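Local coordinates for conserved protein (MTH177) (PDB 1TR8) that probably contacts nascent chains emerging from the ribosome, as the archaeal homodimeric nascent polypeptide-associated complex, and binds ribosomal RNA, at residues D68-L71 and V72-Q75. Numbering follows the deposited sequence.
Sequences DIEL and VMNQ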
loop_
_atom_site.group_PDB
_atom_site.type_symbol
_atom_site.label_atom_id
_atom_site.label_comp_id
_atom_site.label_asym_id
_atom_site.label_seq_id
_atom_site.Cartn_x
_atom_site.Cartn_y
_atom_site.Cartn_z
ATOM N N ASP A 68 -17.870 -27.275 5.144
ATOM C CA ASP A 68 -18.646 -26.217 4.514
ATOM C C ASP A 68 -18.513 -26.226 3.009
ATOM O O ASP A 68 -19.496 -26.048 2.311
ATOM C CB ASP A 68 -18.193 -24.868 5.034
ATOM C CG ASP A 68 -18.537 -24.664 6.490
ATOM O OD1 ASP A 68 -19.052 -25.611 7.124
ATOM O OD2 ASP A 68 -18.330 -23.582 7.069
ATOM N N ILE A 69 -17.301 -26.428 2.505
ATOM C CA ILE A 69 -17.089 -26.584 1.060
ATOM C C ILE A 69 -17.915 -27.743 0.533
ATOM O O ILE A 69 -18.639 -27.579 -0.429
ATOM C CB ILE A 69 -15.600 -26.801 0.737
ATOM C CG1 ILE A 69 -14.800 -25.564 1.146
ATOM C CG2 ILE A 69 -15.384 -27.064 -0.759
ATOM C CD1 ILE A 69 -13.308 -25.772 1.100
ATOM N N GLU A 70 -17.834 -28.885 1.204
ATOM C CA GLU A 70 -18.599 -30.089 0.845
ATOM C C GLU A 70 -20.098 -29.821 0.790
ATOM O O GLU A 70 -20.756 -30.174 -0.179
ATOM C CB GLU A 70 -18.329 -31.211 1.849
ATOM C CG GLU A 70 -17.001 -31.905 1.620
ATOM C CD GLU A 70 -16.634 -32.853 2.748
ATOM O OE1 GLU A 70 -17.543 -33.309 3.500
ATOM O OE2 GLU A 70 -15.420 -33.148 2.879
ATOM N N LEU A 71 -20.616 -29.173 1.825
ATOM C CA LEU A 71 -22.051 -28.866 1.924
ATOM C C LEU A 71 -22.532 -28.001 0.757
ATOM O O LEU A 71 -23.548 -28.284 0.111
ATOM C CB LEU A 71 -22.345 -28.156 3.247
ATOM C CG LEU A 71 -23.786 -28.193 3.766
ATOM C CD1 LEU A 71 -23.782 -28.226 5.274
ATOM C CD2 LEU A 71 -24.590 -27.016 3.302
ATOM N N VAL A 72 -21.744 -26.983 0.437
ATOM C CA VAL A 72 -22.090 -26.090 -0.664
ATOM C C VAL A 72 -22.035 -26.813 -2.022
ATOM O O VAL A 72 -22.895 -26.618 -2.869
ATOM C CB VAL A 72 -21.168 -24.841 -0.700
ATOM C CG1 VAL A 72 -21.522 -23.947 -1.881
ATOM C CG2 VAL A 72 -21.264 -24.059 0.586
HETATM N N MSE A 73 -21.025 -27.647 -2.221
HETATM C CA MSE A 73 -20.900 -28.416 -3.451
HETATM C C MSE A 73 -22.099 -29.350 -3.637
HETATM O O MSE A 73 -22.650 -29.459 -4.731
HETATM C CB MSE A 73 -19.623 -29.257 -3.405
HETATM C CG MSE A 73 -18.346 -28.459 -3.432
HETATM SE SE MSE A 73 -16.780 -29.629 -3.335
HETATM C CE MSE A 73 -16.923 -30.274 -1.667
ATOM N N ASN A 74 -22.452 -30.071 -2.577
ATOM C CA ASN A 74 -23.464 -31.114 -2.663
ATOM C C ASN A 74 -24.872 -30.535 -2.770
ATOM O O ASN A 74 -25.776 -31.170 -3.293
ATOM C CB ASN A 74 -23.337 -32.095 -1.484
ATOM C CG ASN A 74 -22.138 -33.055 -1.639
ATOM O OD1 ASN A 74 -21.331 -32.931 -2.563
ATOM N ND2 ASN A 74 -22.037 -34.019 -0.739
ATOM N N GLN A 75 -25.035 -29.318 -2.271
ATOM C CA GLN A 75 -26.320 -28.634 -2.254
ATOM C C GLN A 75 -26.541 -27.837 -3.528
ATOM O O GLN A 75 -27.675 -27.577 -3.903
ATOM C CB GLN A 75 -26.412 -27.656 -1.075
ATOM C CG GLN A 75 -27.020 -28.240 0.201
ATOM C CD GLN A 75 -28.209 -29.150 -0.068
ATOM O OE1 GLN A 75 -29.247 -28.715 -0.591
ATOM N NE2 GLN A 75 -28.059 -30.415 0.288
#
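Asn-74 N reaches back one turn to Glu-70 O at 2.9 Å, the shortest of four successive i to i+4 backbone bonds that make this piece a regular alpha helix. Met-73 N does the same with Ile-69 O at 3.0 Å, and Val-72 N with Asp-68 O. In the last rung Gln-75 N meets Leu-71 O at 3.0 Å, but this bond is less straight, with an N-H...O angle of 136°.

Among the side chains, Met-73, a selenomethionine, folds back along the preceding turn, its CG lying beside its own backbone N (chi1 -67°). Ile-69 answers with its CG2 branch: the methyl packs against Met-73 SE at 3.9 Å, the two side chains crossing at a slant. The modelled position of Met-73 CE is doubtful; as built, with the chain bent at chi3 (-68°), it lies by the same Ile-69 methyl and by the aliphatic part of Glu-70, 3.7 Å from Glu-70 CG. Round the helix, Leu-71 and Gln-75 run side by side in the same direction, touching loosely through Leu-71 CD2 and Gln-75 CG at 4.1 Å.

Helix 66-76 is the first of the three helices of the UBA domain, which follows the beta-strand part of the chain. Buried Ile-69 and partly exposed Met-73 pack on helix 80-89, both touching Arg-80, with Thr-84 also against Ile-69 and Ala-83 against Met-73, while buried Val-72 meets Leu-94 of helix 94-100, and Leu-71, largely exposed, touches that same helix. The pairing of Ile-69 with Met-73 thus joins consecutive turns of the first helix where it lies against the second in this compact three-helix bundle.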